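Local coordinates for protein NADPH-ferredoxin reductase FprA (Mycobacterium tuberculosis, PDB 1LQT) that transfers electrons between NADPH and ferredoxin through a bound FAD, and may supply electrons to P450 systems, at residues Asn81-Val84 with Gly85-Gln89; Arg110-Ile114 with Pro115-Leu119; Gly232-Asp235 with Glu236-Ala239; Val425-Ala428 with Phe429-Ala433. One frame throughout, in Å; residues are numbered along the deposited sequence. Where two conformers were deposited one is given.

Contact 1 of 4, residues Asn81-Val84 with Gly85-Gln89; sequences NVVV and GEHVQ. With FAD (flavin-adenine dinucleotide), chain H.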
loop_
_atom_site.group_PDB
_atom_site.type_symbol
_atom_site.label_atom_id
_atom_site.label_comp_id
_atom_site.label_asym_id
_atom_site.label_seq_id
_atom_site.Cartn_x
_atom_site.Cartn_y
_atom_site.Cartn_z
ATOM N N ASN A 81 11.359 11.626 -8.500
ATOM C CA ASN A 81 11.288 11.339 -9.939
ATOM C C ASN A 81 12.531 10.609 -10.424
ATOM O O ASN A 81 12.947 10.791 -11.553
ATOM C CB ASN A 81 11.019 12.611 -10.757
ATOM C CG ASN A 81 10.564 12.340 -12.165
ATOM O OD1 ASN A 81 9.898 11.344 -12.453
ATOM N ND2 ASN A 81 10.909 13.250 -13.067
ATOM N N VAL A 82 13.125 9.790 -9.557
ATOM C CA VAL A 82 14.290 8.969 -9.900
ATOM C C VAL A 82 13.845 7.525 -9.738
ATOM O O VAL A 82 13.576 7.057 -8.632
ATOM C CB VAL A 82 15.494 9.300 -9.005
ATOM C CG1 VAL A 82 16.647 8.350 -9.296
ATOM C CG2 VAL A 82 15.921 10.723 -9.214
ATOM N N VAL A 83 13.782 6.810 -10.859
ATOM C CA VAL A 83 13.285 5.453 -10.869
ATOM C C VAL A 83 14.475 4.509 -10.909
ATOM O O VAL A 83 15.198 4.423 -11.901
ATOM C CB VAL A 83 12.386 5.229 -12.086
ATOM C CG1 VAL A 83 11.827 3.815 -12.093
ATOM C CG2 VAL A 83 11.264 6.256 -12.142
ATOM N N VAL A 84 14.714 3.818 -9.810
ATOM C CA VAL A 84 15.830 2.901 -9.756
ATOM C C VAL A 84 15.442 1.681 -10.571
ATOM O O VAL A 84 14.355 1.113 -10.409
ATOM C CB VAL A 84 16.224 2.585 -8.319
ATOM C CG1 VAL A 84 17.334 1.577 -8.287
ATOM C CG2 VAL A 84 16.645 3.861 -7.588
ATOM N N GLY A 85 16.335 1.290 -11.467
ATOM C CA GLY A 85 16.092 0.307 -12.485
ATOM C C GLY A 85 15.881 0.958 -13.843
ATOM O O GLY A 85 15.922 0.267 -14.871
ATOM N N GLU A 86 15.655 2.275 -13.873
ATOM C CA GLU A 86 15.474 3.028 -15.094
ATOM C C GLU A 86 16.562 4.103 -15.235
ATOM O O GLU A 86 17.433 4.011 -16.079
ATOM C CB GLU A 86 14.088 3.677 -15.180
ATOM C CG GLU A 86 13.862 4.455 -16.448
ATOM C CD GLU A 86 12.471 5.057 -16.530
ATOM O OE1 GLU A 86 11.591 4.641 -15.734
ATOM O OE2 GLU A 86 12.261 5.958 -17.382
ATOM N N HIS A 87 16.531 5.128 -14.387
ATOM C CA HIS A 87 17.502 6.220 -14.477
ATOM C C HIS A 87 18.872 5.840 -13.955
ATOM O O HIS A 87 19.879 6.304 -14.481
ATOM C CB HIS A 87 16.972 7.433 -13.716
ATOM C CG HIS A 87 15.683 7.919 -14.267
ATOM N ND1 HIS A 87 14.476 7.711 -13.632
ATOM C CD2 HIS A 87 15.410 8.562 -15.421
ATOM C CE1 HIS A 87 13.516 8.162 -14.416
ATOM N NE2 HIS A 87 14.059 8.694 -15.498
ATOM N N VAL A 88 18.877 5.084 -12.875
ATOM C CA VAL A 88 20.091 4.563 -12.253
ATOM C C VAL A 88 19.832 3.118 -11.889
ATOM O O VAL A 88 18.678 2.727 -11.679
ATOM C CB VAL A 88 20.526 5.368 -10.998
ATOM C CG1 VAL A 88 20.777 6.845 -11.371
ATOM C CG2 VAL A 88 19.506 5.251 -9.887
ATOM N N GLN A 89 20.894 2.329 -11.809
ATOM C CA GLN A 89 20.773 0.897 -11.575
ATOM C C GLN A 89 21.341 0.519 -10.221
ATOM O O GLN A 89 22.255 1.176 -9.709
ATOM C CB GLN A 89 21.533 0.110 -12.655
ATOM C CG GLN A 89 21.094 0.390 -14.043
ATOM C CD GLN A 89 19.645 0.059 -14.276
ATOM O OE1 GLN A 89 19.133 -0.966 -13.791
ATOM N NE2 GLN A 89 18.979 0.907 -15.019
HETATM P PA FAD H . 5.535 1.974 0.545
HETATM O O1A FAD H . 4.802 1.329 -0.561
HETATM O O2A FAD H . 4.811 2.843 1.507
HETATM O O5B FAD H . 6.713 2.864 -0.070
HETATM C C5B FAD H . 7.488 2.366 -1.167
HETATM C C4B FAD H . 8.069 3.584 -1.874
HETATM O O4B FAD H . 9.068 3.108 -2.773
HETATM C C3B FAD H . 7.050 4.367 -2.710
HETATM O O3B FAD H . 7.119 5.755 -2.473
HETATM C C2B FAD H . 7.420 3.992 -4.120
HETATM O O2B FAD H . 7.049 4.916 -5.119
HETATM C C1B FAD H . 8.937 3.801 -4.000
HETATM N N9A FAD H . 9.535 2.985 -5.048
HETATM C C8A FAD H . 9.090 1.766 -5.482
HETATM N N7A FAD H . 9.861 1.266 -6.439
HETATM C C5A FAD H . 10.828 2.229 -6.653
HETATM C C6A FAD H . 11.903 2.277 -7.544
HETATM N N6A FAD H . 12.220 1.297 -8.376
HETATM N N1A FAD H . 12.692 3.386 -7.495
HETATM C C2A FAD H . 12.411 4.373 -6.602
HETATM N N3A FAD H . 11.403 4.388 -5.721
HETATM C C4A FAD H . 10.639 3.293 -5.785
HETATM N N1 FAD H . -1.302 1.372 7.463
HETATM C C2 FAD H . -1.789 2.042 8.545
HETATM O O2 FAD H . -1.165 2.093 9.588
HETATM N N3 FAD H . -3.032 2.649 8.451
HETATM C C4 FAD H . -3.774 2.694 7.307
HETATM O O4 FAD H . -4.873 3.294 7.277
HETATM C C4X FAD H . -3.243 2.049 6.185
HETATM N N5 FAD H . -3.918 2.068 4.985
HETATM C C5X FAD H . -3.404 1.397 3.905
HETATM C C6 FAD H . -4.087 1.388 2.714
HETATM C C7 FAD H . -3.649 0.664 1.619
HETATM C C7M FAD H . -4.421 0.700 0.329
HETATM C C8 FAD H . -2.451 -0.050 1.734
HETATM C C8M FAD H . -1.938 -0.874 0.585
HETATM C C9 FAD H . -1.733 -0.033 2.928
HETATM C C9A FAD H . -2.193 0.683 4.024
HETATM N N10 FAD H . -1.500 0.695 5.239
HETATM C C10 FAD H . -2.007 1.393 6.308
HETATM C "C1'" FAD H . -0.187 0.007 5.403
HETATM C "C2'" FAD H . 0.974 0.923 5.022
HETATM O "O2'" FAD H . 0.659 1.547 3.803
HETATM C "C3'" FAD H . 2.264 0.092 4.880
HETATM O "O3'" FAD H . 2.610 -0.519 6.119
HETATM C "C4'" FAD H . 3.518 0.889 4.519
HETATM O "O4'" FAD H . 3.214 1.977 3.652
HETATM C "C5'" FAD H . 4.560 -0.021 3.868
HETATM O "O5'" FAD H . 5.746 0.778 3.774
HETATM P P FAD H . 6.920 0.528 2.736
HETATM O O1P FAD H . 7.906 1.585 3.052
HETATM O O2P FAD H . 7.395 -0.889 2.718
HETATM O O3P FAD H . 6.291 0.755 1.297
#

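Contact 2 of 4, residues Arg110-Ile114 with Pro115-Leu119; sequences RMLNI and PGEDL. With ACT (acetate ion), chain C.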
loop_
_atom_site.group_PDB
_atom_site.type_symbol
_atom_site.label_atom_id
_atom_site.label_comp_id
_atom_site.label_asym_id
_atom_site.label_seq_id
_atom_site.Cartn_x
_atom_site.Cartn_y
_atom_site.Cartn_z
ATOM N N ARG A 110 -1.551 -8.979 -6.460
ATOM C CA ARG A 110 -1.813 -10.411 -6.594
ATOM C C ARG A 110 -3.063 -10.609 -7.449
ATOM O O ARG A 110 -4.082 -9.921 -7.320
ATOM C CB ARG A 110 -2.008 -11.049 -5.245
ATOM C CG ARG A 110 -0.764 -11.079 -4.389
ATOM C CD ARG A 110 -0.888 -11.923 -3.154
ATOM N NE ARG A 110 -0.968 -13.345 -3.484
ATOM C CZ ARG A 110 -2.062 -14.096 -3.451
ATOM N NH1 ARG A 110 -3.248 -13.600 -3.197
ATOM N NH2 ARG A 110 -1.957 -15.384 -3.752
ATOM N N MET A 111 -2.982 -11.606 -8.303
ATOM C CA MET A 111 -4.070 -12.006 -9.180
ATOM C C MET A 111 -4.848 -13.178 -8.626
ATOM O O MET A 111 -4.334 -13.944 -7.823
ATOM C CB MET A 111 -3.537 -12.275 -10.582
ATOM C CG MET A 111 -3.055 -11.006 -11.228
ATOM S SD MET A 111 -2.385 -11.298 -12.872
ATOM C CE MET A 111 -3.716 -12.040 -13.692
ATOM N N LEU A 112 -6.093 -13.283 -9.091
ATOM C CA LEU A 112 -6.936 -14.424 -8.774
ATOM C C LEU A 112 -6.617 -15.653 -9.622
ATOM O O LEU A 112 -6.882 -16.779 -9.215
ATOM C CB LEU A 112 -8.398 -14.052 -9.024
ATOM C CG LEU A 112 -8.941 -12.910 -8.184
ATOM C CD1 LEU A 112 -10.280 -12.474 -8.727
ATOM C CD2 LEU A 112 -9.036 -13.289 -6.750
ATOM N N ASN A 113 -6.128 -15.413 -10.830
ATOM C CA ASN A 113 -5.888 -16.479 -11.796
ATOM C C ASN A 113 -7.154 -17.270 -12.131
ATOM O O ASN A 113 -7.200 -18.485 -12.019
ATOM C CB ASN A 113 -4.755 -17.386 -11.357
ATOM C CG ASN A 113 -3.502 -16.626 -11.084
ATOM O OD1 ASN A 113 -3.077 -15.791 -11.890
ATOM N ND2 ASN A 113 -2.943 -16.844 -9.912
ATOM N N ILE A 114 -8.179 -16.539 -12.571
ATOM C CA ILE A 114 -9.437 -17.143 -12.985
ATOM C C ILE A 114 -9.829 -16.590 -14.347
ATOM O O ILE A 114 -9.418 -15.499 -14.730
ATOM C CB ILE A 114 -10.553 -16.897 -11.945
ATOM C CG1 ILE A 114 -10.939 -15.414 -11.826
ATOM C CG2 ILE A 114 -10.232 -17.528 -10.631
ATOM C CD1 ILE A 114 -12.087 -15.183 -10.900
ATOM N N PRO A 115 -10.639 -17.341 -15.088
ATOM C CA PRO A 115 -11.078 -16.873 -16.395
ATOM C C PRO A 115 -11.880 -15.598 -16.260
ATOM O O PRO A 115 -12.678 -15.452 -15.337
ATOM C CB PRO A 115 -11.931 -18.032 -16.934
ATOM C CG PRO A 115 -11.514 -19.217 -16.153
ATOM C CD PRO A 115 -11.102 -18.708 -14.809
ATOM N N GLY A 116 -11.655 -14.675 -17.184
ATOM C CA GLY A 116 -12.346 -13.410 -17.208
ATOM C C GLY A 116 -11.702 -12.308 -16.409
ATOM O O GLY A 116 -12.184 -11.185 -16.427
ATOM N N GLU A 117 -10.623 -12.607 -15.689
ATOM C CA GLU A 117 -9.997 -11.623 -14.838
ATOM C C GLU A 117 -9.494 -10.393 -15.596
ATOM O O GLU A 117 -9.385 -9.334 -15.009
ATOM C CB GLU A 117 -8.872 -12.288 -14.075
ATOM C CG GLU A 117 -8.199 -11.415 -13.040
ATOM C CD GLU A 117 -7.277 -12.192 -12.121
ATOM O OE1 GLU A 117 -6.817 -13.319 -12.486
ATOM O OE2 GLU A 117 -7.014 -11.644 -11.054
ATOM N N ASP A 118 -9.207 -10.561 -16.885
ATOM C CA ASP A 118 -8.732 -9.466 -17.707
ATOM C C ASP A 118 -9.831 -8.659 -18.375
ATOM O O ASP A 118 -9.539 -7.738 -19.115
ATOM C CB ASP A 118 -7.802 -10.013 -18.791
ATOM C CG ASP A 118 -8.444 -11.170 -19.621
ATOM O OD1 ASP A 118 -9.422 -11.895 -19.178
ATOM O OD2 ASP A 118 -7.976 -11.450 -20.767
ATOM N N LEU A 119 -11.100 -8.982 -18.161
ATOM C CA LEU A 119 -12.158 -8.181 -18.769
ATOM C C LEU A 119 -12.157 -6.763 -18.244
ATOM O O LEU A 119 -11.911 -6.533 -17.068
ATOM C CB LEU A 119 -13.520 -8.791 -18.462
ATOM C CG LEU A 119 -13.907 -10.014 -19.264
ATOM C CD1 LEU A 119 -15.099 -10.699 -18.607
ATOM C CD2 LEU A 119 -14.228 -9.647 -20.698
HETATM C C ACT C . -4.551 -16.104 -5.601
HETATM O O ACT C . -4.362 -16.741 -4.491
HETATM O OXT ACT C . -4.325 -16.671 -6.719
HETATM C CH3 ACT C . -5.025 -14.702 -5.594
#

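Contact 3 of 4, residues Gly232-Asp235 with Glu236-Ala239; sequences GITD and EDAA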
loop_
_atom_site.group_PDB
_atom_site.type_symbol
_atom_site.label_atom_id
_atom_site.label_comp_id
_atom_site.label_asym_id
_atom_site.label_seq_id
_atom_site.Cartn_x
_atom_site.Cartn_y
_atom_site.Cartn_z
ATOM N N GLY A 232 -21.886 -21.565 13.057
ATOM C CA GLY A 232 -20.653 -22.300 13.249
ATOM C C GLY A 232 -19.489 -21.428 13.675
ATOM O O GLY A 232 -18.385 -21.944 13.808
ATOM N N ILE A 233 -19.737 -20.137 13.863
ATOM C CA ILE A 233 -18.713 -19.149 14.245
ATOM C C ILE A 233 -18.969 -18.852 15.706
ATOM O O ILE A 233 -19.961 -18.204 16.019
ATOM C CB ILE A 233 -18.810 -17.896 13.363
ATOM C CG1 ILE A 233 -18.782 -18.270 11.866
ATOM C CG2 ILE A 233 -17.691 -16.923 13.693
ATOM C CD1 ILE A 233 -17.642 -19.157 11.457
ATOM N N THR A 234 -18.082 -19.294 16.586
ATOM C CA THR A 234 -18.313 -19.194 18.010
ATOM C C THR A 234 -17.394 -18.204 18.663
ATOM O O THR A 234 -16.276 -17.944 18.209
ATOM C CB THR A 234 -18.229 -20.580 18.721
ATOM O OG1 THR A 234 -16.853 -21.000 18.837
ATOM C CG2 THR A 234 -19.003 -21.662 18.001
ATOM N N ASP A 235 -17.888 -17.623 19.738
ATOM C CA ASP A 235 -17.081 -16.710 20.498
ATOM C C ASP A 235 -15.865 -17.423 21.074
ATOM O O ASP A 235 -14.800 -16.814 21.129
ATOM C CB ASP A 235 -17.891 -16.085 21.615
ATOM C CG ASP A 235 -18.923 -15.066 21.120
ATOM O OD1 ASP A 235 -18.946 -14.698 19.903
ATOM O OD2 ASP A 235 -19.745 -14.558 21.938
ATOM N N GLU A 236 -16.024 -18.676 21.490
ATOM C CA GLU A 236 -14.914 -19.450 22.012
ATOM C C GLU A 236 -13.799 -19.567 20.980
ATOM O O GLU A 236 -12.628 -19.313 21.276
ATOM C CB GLU A 236 -15.362 -20.836 22.481
ATOM C CG GLU A 236 -14.171 -21.688 22.937
ATOM C CD GLU A 236 -14.520 -23.074 23.474
ATOM O OE1 GLU A 236 -15.594 -23.228 24.106
ATOM O OE2 GLU A 236 -13.696 -24.027 23.266
ATOM N N ASP A 237 -14.172 -19.936 19.764
ATOM C CA ASP A 237 -13.189 -20.122 18.710
ATOM C C ASP A 237 -12.560 -18.771 18.335
ATOM O O ASP A 237 -11.367 -18.695 18.014
ATOM C CB ASP A 237 -13.827 -20.777 17.498
ATOM C CG ASP A 237 -14.245 -22.209 17.732
ATOM O OD1 ASP A 237 -13.506 -22.967 18.386
ATOM O OD2 ASP A 237 -15.349 -22.585 17.265
ATOM N N ALA A 238 -13.348 -17.703 18.369
ATOM C CA ALA A 238 -12.817 -16.378 18.045
ATOM C C ALA A 238 -11.744 -15.958 19.049
ATOM O O ALA A 238 -10.706 -15.447 18.684
ATOM C CB ALA A 238 -13.912 -15.351 18.018
ATOM N N ALA A 239 -12.036 -16.166 20.328
ATOM C CA ALA A 239 -11.088 -15.820 21.375
ATOM C C ALA A 239 -9.795 -16.610 21.217
ATOM O O ALA A 239 -8.722 -16.086 21.531
ATOM C CB ALA A 239 -11.707 -16.025 22.762
HETATM O O HOH W 1 -16.107 -21.156 15.113
#

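Contact 4 of 4, residues Val425-Ala428 with Phe429-Ala433; sequences VIDA and FERAA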
loop_
_atom_site.group_PDB
_atom_site.type_symbol
_atom_site.label_atom_id
_atom_site.label_comp_id
_atom_site.label_asym_id
_atom_site.label_seq_id
_atom_site.Cartn_x
_atom_site.Cartn_y
_atom_site.Cartn_z
ATOM N N VAL A 425 7.279 22.803 -2.846
ATOM C CA VAL A 425 6.436 23.621 -3.726
ATOM C C VAL A 425 5.215 22.826 -4.175
ATOM O O VAL A 425 4.100 23.338 -4.097
ATOM C CB VAL A 425 7.239 24.144 -4.937
ATOM C CG1 VAL A 425 6.368 24.940 -5.871
ATOM C CG2 VAL A 425 8.419 24.987 -4.464
ATOM N N ILE A 426 5.394 21.602 -4.649
ATOM C CA ILE A 426 4.260 20.741 -4.969
ATOM C C ILE A 426 3.301 20.659 -3.784
ATOM O O ILE A 426 2.100 20.804 -3.936
ATOM C CB ILE A 426 4.731 19.336 -5.368
ATOM C CG1 ILE A 426 5.453 19.369 -6.727
ATOM C CG2 ILE A 426 3.554 18.351 -5.407
ATOM C CD1 ILE A 426 6.187 18.076 -7.079
ATOM N N ASP A 427 3.853 20.373 -2.603
ATOM C CA ASP A 427 3.056 20.215 -1.402
ATOM C C ASP A 427 2.234 21.473 -1.117
ATOM O O ASP A 427 1.034 21.405 -0.850
ATOM C CB ASP A 427 3.991 19.879 -0.253
ATOM C CG ASP A 427 3.296 19.660 1.047
ATOM O OD1 ASP A 427 2.236 19.013 1.059
ATOM O OD2 ASP A 427 3.764 20.161 2.072
ATOM N N ALA A 428 2.896 22.620 -1.162
ATOM C CA ALA A 428 2.208 23.862 -0.911
ATOM C C ALA A 428 1.113 24.110 -1.934
ATOM O O ALA A 428 0.033 24.592 -1.580
ATOM C CB ALA A 428 3.212 24.995 -0.907
ATOM N N PHE A 429 1.397 23.823 -3.188
ATOM C CA PHE A 429 0.403 23.994 -4.238
ATOM C C PHE A 429 -0.830 23.154 -3.958
ATOM O O PHE A 429 -1.955 23.633 -4.049
ATOM C CB PHE A 429 1.055 23.606 -5.565
ATOM C CG PHE A 429 0.228 23.885 -6.787
ATOM C CD1 PHE A 429 0.477 25.000 -7.582
ATOM C CD2 PHE A 429 -0.787 23.018 -7.180
ATOM C CE1 PHE A 429 -0.241 25.230 -8.721
ATOM C CE2 PHE A 429 -1.513 23.265 -8.297
ATOM C CZ PHE A 429 -1.239 24.375 -9.068
ATOM N N GLU A 430 -0.629 21.887 -3.635
ATOM C CA GLU A 430 -1.730 20.978 -3.411
ATOM C C GLU A 430 -2.550 21.390 -2.206
ATOM O O GLU A 430 -3.767 21.398 -2.244
ATOM C CB GLU A 430 -1.205 19.556 -3.258
ATOM C CG GLU A 430 -0.588 18.963 -4.511
ATOM C CD GLU A 430 -0.197 17.511 -4.331
ATOM O OE1 GLU A 430 0.053 17.105 -3.169
ATOM O OE2 GLU A 430 -0.156 16.770 -5.332
ATOM N N ARG A 431 -1.883 21.744 -1.120
ATOM C CA ARG A 431 -2.599 22.150 0.077
ATOM C C ARG A 431 -3.405 23.419 -0.152
ATOM O O ARG A 431 -4.540 23.526 0.265
ATOM C CB ARG A 431 -1.673 22.273 1.284
ATOM C CG ARG A 431 -1.219 20.950 1.852
ATOM C CD ARG A 431 -0.373 21.051 3.108
ATOM N NE ARG A 431 0.988 21.440 2.790
ATOM C CZ ARG A 431 1.486 22.668 2.875
ATOM N NH1 ARG A 431 0.765 23.697 3.310
ATOM N NH2 ARG A 431 2.726 22.853 2.504
ATOM N N ALA A 432 -2.805 24.397 -0.829
ATOM C CA ALA A 432 -3.512 25.651 -1.098
ATOM C C ALA A 432 -4.681 25.433 -2.041
ATOM O O ALA A 432 -5.646 26.183 -2.006
ATOM C CB ALA A 432 -2.558 26.693 -1.657
ATOM N N ALA A 433 -4.616 24.417 -2.891
ATOM C CA ALA A 433 -5.717 24.088 -3.763
ATOM C C ALA A 433 -6.896 23.523 -2.985
ATOM O O ALA A 433 -8.030 23.740 -3.341
ATOM C CB ALA A 433 -5.268 23.112 -4.827
#

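Contact 1 of 4, residues Asn81-Val84 with Gly85-Gln89
V83 and H87 hold this turn together from both ends of the same residue, and here the contact is tight. The backbone N of V83 donates to H87 ND1 over 3.0 Å, nearly straight at 167° and at the edge of the imidazole, in the plane of the ring. ND1 therefore serves as an acceptor, which fixes how the ring is turned. In return V83 O takes two backbone donors, E86 N at 3.0 Å and H87 N at 2.9 Å, the first from above the carbonyl plane. H87 can reach back because its CG lies beside its own backbone N (chi1 -60°), and CG2 of V83 then rests 3.7 Å from H87 CE1.

The buried side is the apolar one. V84 CG2 meets V88 CG2 at 3.9 Å, and V88 continues onto W409 and L410 of helix 402-413, while V84 also packs on L93 of helix 90-96. The solvent side belongs to E86, whose CG lies over one face of the H87 ring and whose extended chain then leaves OE1 alongside V83 CG1. G85, with a positive phi of 103°, turns the chain between the two halves.

The turn also presents V84 to the cofactor: V84 N donates to FAD N1A at 3.1 Å, and FAD N6A donates to V84 O at 3.0 Å. This paired backbone recognition of the adenine edge marks the adenine end of a Rossmann-type FAD site.

Contact 2 of 4, residues Arg110-Ile114 with Pro115-Leu119
From I114 to E117 the backbone makes a type II beta turn, closed by E117 N donating to I114 O over 3.3 Å, and a type I turn from G116 to L119 overlaps it, sharing G116 and E117. G116 fits the type II turn with its positive phi of 89°. The side chain of E117 then folds back over the preceding loop, its CG anti to the backbone N (chi1 -174°) and the rest extended, so that the carboxylate arrives at the backbone amides of 112-114.

OE1 takes the weak bond from N113 N at 2.8 Å and a longer, also weak one from I114 N. One buried carboxylate thus gathers three successive amides, L112 N being the third, and R320 forms a long, weak ion pair with OE2, which would probably favour the charged form. L112 CB sits 3.4 Å from E117 OE2.

I114 packs against P275 and I278 of strand 273-279. At the start of the loop R110 belongs to the pocket of the bound NADP derivative, ODP, its NH1 donating to the adenine N7A. Back at the carboxylate, the straightest of the three amide bonds is from L112 N, which meets E117 OE2 on its syn side at 2.7 Å and 163°.

Contact 3 of 4, residues Gly232-Asp235 with Glu236-Ala239
T234 and D237 bond to each other in a tight loop at the start of helix 235-241. Take T234 from CB outward. CB itself stands 3.8 Å from D237 OD2, and the two branches part from there. CG2 lies beside the backbone N and also comes within 3.8 Å of OD2. OG1 sits between the backbone N and the carbonyl carbon (chi1 75°), which turns it in over the first turn of the helix. There it does two jobs: it accepts from D237 N at 3.0 Å, with a fairly straight angle of 159°, and it donates to D237 OD2 at 2.7 Å. The hydroxyl comes to that carboxylate from well above its plane.

OD2 has a second partner. A water donates to it and to G232 O, and accepts from T234 N, so the loop before the helix is tied to the same carboxylate. The backbone takes over immediately, A238 N donating to T234 O at 2.9 Å and A239 N to D235 O.

D235 points its carboxylate the other way, to a salt bridge with R253 of helix 243-256, and R253 also holds I233 O. On that side A238 is buried against C245 and I249 of the same helix. D237 at N3 presents its negative charge near the positive end of the helix dipole, which is probably favourable. A threonine whose side chain accepts from the amide three residues on is a classic helix N-cap.

Contact 4 of 4, residues Val425-Ala428 with Phe429-Ala433
D427 and R431 form an i to i+4 salt bridge along helix 420-434. The charged pair centres on D427 OD2, which receives R431 NH2 at 2.9 Å. R431 NE lies between the two carboxylate oxygens and makes weak bonds to both, to OD2 at 3.1 Å and to OD1 at 3.2 Å. The two flat groups are turned 63° apart: the carboxylate carbon sits at the edge of the guanidinium, in its plane, whereas NH2 reaches OD2 from above the carboxylate plane. Two torsions set this up. D427 has CG anti to its backbone N (chi1 -179°), leaning along the helix toward R431, and the arginine chain bends at chi3 (-77°) to bring its head back. That bend lays one guanidinium face over D427 O and A428 CA.

The backbone bonds are those of a regular alpha-helix: F429 N to V425 O, E430 N to I426 O, R431 N to D427 O at 2.9 Å and A432 N to A428 O.

Side-chain packing is lighter. I426 and E430 run side by side and point the same way, the methyl I426 CG2 lying beside the carboxylate, 4.0 Å from E430 CD, and both residues pack on L450 of helix 447-454. F429 and V425 meet I453 of that helix.

D427 OD1 and E430 OE1 also share R441 in salt bridges, and E430 has R50 as well. Three arginines thus gather round two largely buried carboxylates, whose negative charges they would offset; both acids are therefore probably ionised, and the charged network ties this helix to the 441-444 loop and to R50.

Starting from the N terminus, contact 1 closes the loop between strand 76-80 and helix 90-96, at the adenine end of FAD. Contact 2 closes the loop between strands 108-109 and 122-124, beside the bound NADP derivative, its centre about 30 Å from that of contact 1. Contact 3 starts helix 235-241 and lies on the opposite side of the chain's centre from contacts 1 and 4. Contact 4 falls within helix 420-434 near the C terminus, yet its nearest atoms are about 8 Å from contact 1. All four are local and follow in series, none nesting or crossing. N81 touches helix 447-454, as does contact 4, so that helix joins the two regions.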